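Local coordinates for teichoic acid biosynthesis protein F (Staphylococcus epidermidis, PDB 3L7I), which belongs to the teichoic acid biosynthesis proteins of the Gram-positive cell wall and carries a domain of GT-B type, at residues His420-Asn432 with Lys467-Trp479. Numbering follows the deposited sequence.
Sequences HWVSNARTPLYLN and KYKRNFNRETSRW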
# COMPACT_ATOMS: atom_id res chain seq x y z
N HIS A 420 -18.00 -20.46 -25.99
CA HIS A 420 -18.14 -21.86 -25.62
C HIS A 420 -16.86 -22.54 -25.15
O HIS A 420 -15.83 -22.52 -25.86
CB HIS A 420 -18.73 -22.65 -26.78
CG HIS A 420 -20.18 -22.42 -26.97
ND1 HIS A 420 -20.68 -21.32 -27.62
CD2 HIS A 420 -21.26 -23.14 -26.57
CE1 HIS A 420 -22.00 -21.37 -27.63
NE2 HIS A 420 -22.38 -22.47 -27.00
N TRP A 421 -16.93 -23.15 -23.95
CA TRP A 421 -15.90 -24.08 -23.44
C TRP A 421 -16.28 -25.55 -23.67
O TRP A 421 -17.36 -26.02 -23.28
CB TRP A 421 -15.65 -23.89 -21.94
CG TRP A 421 -15.31 -22.54 -21.48
CD1 TRP A 421 -15.07 -21.45 -22.24
CD2 TRP A 421 -15.13 -22.14 -20.12
NE1 TRP A 421 -14.78 -20.37 -21.44
CE2 TRP A 421 -14.81 -20.77 -20.14
CE3 TRP A 421 -15.24 -22.80 -18.90
CZ2 TRP A 421 -14.59 -20.05 -18.98
CZ3 TRP A 421 -15.02 -22.09 -17.74
CH2 TRP A 421 -14.69 -20.73 -17.79
N VAL A 422 -15.38 -26.29 -24.30
CA VAL A 422 -15.56 -27.71 -24.52
C VAL A 422 -14.46 -28.48 -23.82
O VAL A 422 -13.26 -28.27 -24.10
CB VAL A 422 -15.49 -28.03 -25.97
CG1 VAL A 422 -15.37 -29.50 -26.14
CG2 VAL A 422 -16.73 -27.51 -26.66
N SER A 423 -14.85 -29.33 -22.88
CA SER A 423 -13.89 -30.27 -22.29
C SER A 423 -14.46 -31.51 -21.59
O SER A 423 -15.67 -31.65 -21.37
CB SER A 423 -12.87 -29.53 -21.41
OG SER A 423 -13.40 -29.15 -20.15
N ASN A 424 -13.54 -32.40 -21.25
CA ASN A 424 -13.86 -33.72 -20.73
C ASN A 424 -13.26 -33.91 -19.34
O ASN A 424 -13.10 -35.05 -18.87
CB ASN A 424 -13.28 -34.76 -21.65
CG ASN A 424 -11.78 -34.75 -21.63
OD1 ASN A 424 -11.17 -33.76 -21.24
ND2 ASN A 424 -11.16 -35.85 -22.03
N ALA A 425 -12.92 -32.82 -18.66
CA ALA A 425 -12.42 -32.94 -17.30
C ALA A 425 -12.63 -31.62 -16.62
O ALA A 425 -12.98 -30.64 -17.27
CB ALA A 425 -10.96 -33.31 -17.29
N ARG A 426 -12.45 -31.59 -15.31
CA ARG A 426 -12.70 -30.37 -14.55
C ARG A 426 -11.78 -29.29 -15.06
O ARG A 426 -10.62 -29.57 -15.29
CB ARG A 426 -12.42 -30.61 -13.07
CG ARG A 426 -13.40 -31.56 -12.47
CD ARG A 426 -12.88 -32.03 -11.16
NE ARG A 426 -12.84 -30.91 -10.25
CZ ARG A 426 -12.36 -30.98 -9.03
NH1 ARG A 426 -11.88 -32.14 -8.60
NH2 ARG A 426 -12.36 -29.89 -8.26
N THR A 427 -12.30 -28.08 -15.27
CA THR A 427 -11.41 -26.98 -15.60
C THR A 427 -11.27 -26.07 -14.39
O THR A 427 -12.21 -25.95 -13.61
CB THR A 427 -11.79 -26.20 -16.92
OG1 THR A 427 -12.86 -25.30 -16.67
CG2 THR A 427 -12.17 -27.13 -18.08
N PRO A 428 -10.09 -25.45 -14.21
CA PRO A 428 -9.72 -24.71 -12.99
C PRO A 428 -10.75 -23.68 -12.53
O PRO A 428 -11.43 -23.05 -13.35
CB PRO A 428 -8.41 -24.01 -13.38
CG PRO A 428 -7.87 -24.78 -14.53
CD PRO A 428 -9.05 -25.38 -15.26
N LEU A 429 -10.86 -23.49 -11.22
CA LEU A 429 -11.79 -22.51 -10.68
C LEU A 429 -11.34 -21.04 -10.84
O LEU A 429 -12.17 -20.13 -10.83
CB LEU A 429 -12.10 -22.82 -9.23
CG LEU A 429 -12.94 -24.08 -9.07
CD1 LEU A 429 -13.16 -24.37 -7.61
CD2 LEU A 429 -14.27 -23.92 -9.80
N TYR A 430 -10.04 -20.78 -11.00
CA TYR A 430 -9.63 -19.41 -11.25
C TYR A 430 -10.07 -18.91 -12.64
O TYR A 430 -10.03 -17.72 -12.90
CB TYR A 430 -8.12 -19.19 -11.03
CG TYR A 430 -7.24 -20.20 -11.73
CD1 TYR A 430 -6.94 -20.07 -13.08
CD2 TYR A 430 -6.71 -21.29 -11.03
CE1 TYR A 430 -6.13 -20.99 -13.72
CE2 TYR A 430 -5.90 -22.22 -11.66
CZ TYR A 430 -5.62 -22.07 -13.01
OH TYR A 430 -4.83 -23.01 -13.65
N LEU A 431 -10.50 -19.81 -13.52
CA LEU A 431 -11.12 -19.37 -14.77
C LEU A 431 -12.56 -18.92 -14.50
O LEU A 431 -13.24 -19.49 -13.65
CB LEU A 431 -11.06 -20.46 -15.84
CG LEU A 431 -9.68 -20.54 -16.47
CD1 LEU A 431 -9.57 -21.58 -17.57
CD2 LEU A 431 -9.34 -19.17 -17.01
N ASN A 432 -13.01 -17.89 -15.20
CA ASN A 432 -14.32 -17.28 -14.91
C ASN A 432 -15.40 -17.64 -15.90
O ASN A 432 -15.45 -17.07 -16.99
CB ASN A 432 -14.20 -15.76 -14.88
CG ASN A 432 -13.42 -15.26 -13.69
OD1 ASN A 432 -13.60 -15.75 -12.56
ND2 ASN A 432 -12.55 -14.27 -13.93
N LYS A 467 -13.97 -30.11 2.01
CA LYS A 467 -13.46 -29.02 1.19
C LYS A 467 -13.22 -29.48 -0.25
O LYS A 467 -13.16 -28.68 -1.18
CB LYS A 467 -12.18 -28.42 1.80
CG LYS A 467 -11.68 -27.18 1.07
CD LYS A 467 -10.94 -26.21 2.00
CE LYS A 467 -10.47 -24.96 1.23
NZ LYS A 467 -10.11 -23.82 2.14
N TYR A 468 -13.10 -30.79 -0.43
CA TYR A 468 -12.86 -31.37 -1.74
C TYR A 468 -14.17 -31.48 -2.50
O TYR A 468 -14.25 -31.13 -3.68
CB TYR A 468 -12.21 -32.74 -1.60
CG TYR A 468 -12.23 -33.52 -2.88
CD1 TYR A 468 -11.17 -33.46 -3.77
CD2 TYR A 468 -13.32 -34.31 -3.19
CE1 TYR A 468 -11.18 -34.17 -4.95
CE2 TYR A 468 -13.35 -35.04 -4.37
CZ TYR A 468 -12.28 -34.96 -5.25
OH TYR A 468 -12.33 -35.67 -6.43
N LYS A 469 -15.19 -31.96 -1.81
CA LYS A 469 -16.54 -31.94 -2.33
C LYS A 469 -17.06 -30.51 -2.57
O LYS A 469 -17.71 -30.25 -3.58
CB LYS A 469 -17.49 -32.75 -1.44
CG LYS A 469 -17.20 -34.25 -1.41
CD LYS A 469 -18.35 -35.03 -0.81
CE LYS A 469 -17.91 -36.37 -0.24
NZ LYS A 469 -18.90 -36.93 0.72
N ARG A 470 -16.78 -29.60 -1.65
CA ARG A 470 -17.18 -28.22 -1.87
C ARG A 470 -16.61 -27.73 -3.20
O ARG A 470 -17.33 -27.14 -4.01
CB ARG A 470 -16.73 -27.29 -0.73
CG ARG A 470 -16.59 -25.81 -1.15
CD ARG A 470 -16.67 -24.83 0.00
NE ARG A 470 -15.42 -24.63 0.74
CZ ARG A 470 -14.26 -24.24 0.19
NH1 ARG A 470 -14.18 -24.03 -1.12
NH2 ARG A 470 -13.18 -24.07 0.94
N ASN A 471 -15.33 -27.96 -3.43
CA ASN A 471 -14.69 -27.48 -4.65
C ASN A 471 -15.21 -28.17 -5.88
O ASN A 471 -15.33 -27.55 -6.94
CB ASN A 471 -13.18 -27.63 -4.57
CG ASN A 471 -12.54 -26.60 -3.69
OD1 ASN A 471 -13.09 -25.50 -3.50
ND2 ASN A 471 -11.38 -26.93 -3.14
N PHE A 472 -15.51 -29.46 -5.76
CA PHE A 472 -15.99 -30.21 -6.88
C PHE A 472 -17.38 -29.68 -7.19
O PHE A 472 -17.80 -29.58 -8.34
CB PHE A 472 -16.06 -31.70 -6.53
CG PHE A 472 -15.86 -32.60 -7.70
CD1 PHE A 472 -16.64 -32.49 -8.84
CD2 PHE A 472 -14.89 -33.58 -7.67
CE1 PHE A 472 -16.46 -33.32 -9.91
CE2 PHE A 472 -14.70 -34.43 -8.75
CZ PHE A 472 -15.49 -34.29 -9.86
N ASN A 473 -18.09 -29.30 -6.15
CA ASN A 473 -19.44 -28.83 -6.31
C ASN A 473 -19.42 -27.51 -7.04
O ASN A 473 -20.30 -27.25 -7.86
CB ASN A 473 -20.13 -28.70 -4.94
CG ASN A 473 -21.59 -28.31 -5.06
OD1 ASN A 473 -22.13 -28.20 -6.17
ND2 ASN A 473 -22.24 -28.08 -3.92
N ARG A 474 -18.42 -26.69 -6.74
CA ARG A 474 -18.23 -25.41 -7.39
C ARG A 474 -18.05 -25.57 -8.91
O ARG A 474 -18.62 -24.80 -9.70
CB ARG A 474 -17.00 -24.69 -6.82
CG ARG A 474 -17.27 -23.78 -5.64
CD ARG A 474 -15.97 -23.22 -5.02
NE ARG A 474 -16.10 -23.02 -3.57
CZ ARG A 474 -15.59 -22.00 -2.87
NH1 ARG A 474 -14.90 -21.05 -3.50
NH2 ARG A 474 -15.78 -21.91 -1.55
N GLU A 475 -17.26 -26.57 -9.31
CA GLU A 475 -16.96 -26.80 -10.72
C GLU A 475 -18.18 -27.30 -11.47
O GLU A 475 -18.48 -26.79 -12.55
CB GLU A 475 -15.80 -27.78 -10.87
CG GLU A 475 -15.67 -28.48 -12.25
CD GLU A 475 -15.37 -27.52 -13.41
OE1 GLU A 475 -15.37 -26.29 -13.16
OE2 GLU A 475 -15.17 -28.00 -14.56
N THR A 476 -18.89 -28.27 -10.91
CA THR A 476 -20.01 -28.81 -11.67
C THR A 476 -21.13 -27.77 -11.78
O THR A 476 -21.89 -27.76 -12.75
CB THR A 476 -20.56 -30.11 -11.10
OG1 THR A 476 -21.35 -29.84 -9.93
CG2 THR A 476 -19.44 -31.06 -10.77
N SER A 477 -21.22 -26.88 -10.79
CA SER A 477 -22.27 -25.88 -10.85
C SER A 477 -22.11 -24.99 -12.08
O SER A 477 -23.05 -24.29 -12.47
CB SER A 477 -22.28 -25.01 -9.58
OG SER A 477 -21.41 -23.89 -9.69
N ARG A 478 -20.93 -24.99 -12.69
CA ARG A 478 -20.66 -24.13 -13.83
C ARG A 478 -20.92 -24.85 -15.17
O ARG A 478 -20.93 -24.22 -16.23
CB ARG A 478 -19.21 -23.64 -13.80
CG ARG A 478 -18.73 -23.08 -12.47
CD ARG A 478 -17.35 -22.47 -12.60
NE ARG A 478 -16.33 -23.44 -13.02
CZ ARG A 478 -15.11 -23.10 -13.42
NH1 ARG A 478 -14.24 -24.02 -13.81
NH2 ARG A 478 -14.76 -21.81 -13.46
N TRP A 479 -21.08 -26.17 -15.12
CA TRP A 479 -21.34 -26.95 -16.31
C TRP A 479 -22.75 -26.68 -16.80
O TRP A 479 -23.72 -27.02 -16.12
CB TRP A 479 -21.22 -28.45 -16.06
CG TRP A 479 -19.87 -28.95 -15.62
CD1 TRP A 479 -18.67 -28.27 -15.64
CD2 TRP A 479 -19.58 -30.25 -15.14
NE1 TRP A 479 -17.66 -29.09 -15.17
CE2 TRP A 479 -18.20 -30.31 -14.86
CE3 TRP A 479 -20.36 -31.39 -14.94
CZ2 TRP A 479 -17.60 -31.44 -14.38
CZ3 TRP A 479 -19.76 -32.51 -14.45
CH2 TRP A 479 -18.39 -32.53 -14.17
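Arg478 and Glu475 grip the loop that follows strand 418-423. Arg478 NH1 donates to Pro428 O (3.0 Å), coming from above the carbonyl plane, while NH2 makes a weak bond to Leu431 O (2.8 Å), so one guanidinium spans the type I turn Pro428-Leu431. Leu429 CD2 sits over the centre of one guanidinium face, 3.8 Å from Arg478 CZ, and Trp421 CZ3 lies over the rim of the opposite face. Within 467-479, Arg478 NH1 reaches Glu475 OE1 on its syn side in a 2.6 Å salt bridge; NE bonds weakly to the same oxygen, and with the loop carbonyls this limits the guanidinium's rotation. Glu475 OE2 accepts from Thr427 N (3.0 Å, 162°) and from Trp479 NE1 (2.8 Å) on opposite faces of the carboxylate. Tyr439 OH is a further partner of OE2, and the buried carboxylate is probably ionised. A bend at chi3 (66°) lays the guanidinium of Arg426 flat on the Phe472 ring, a cation-pi stack with centres 4.1 Å apart and planes at 27°, with CD over the same face in a CH-pi contact. The arrangement joins the loop beyond a central strand of the parallel seven-stranded sheet to helix 465-476 and Arg478, within a Rossmann-like half of a GT-B fold.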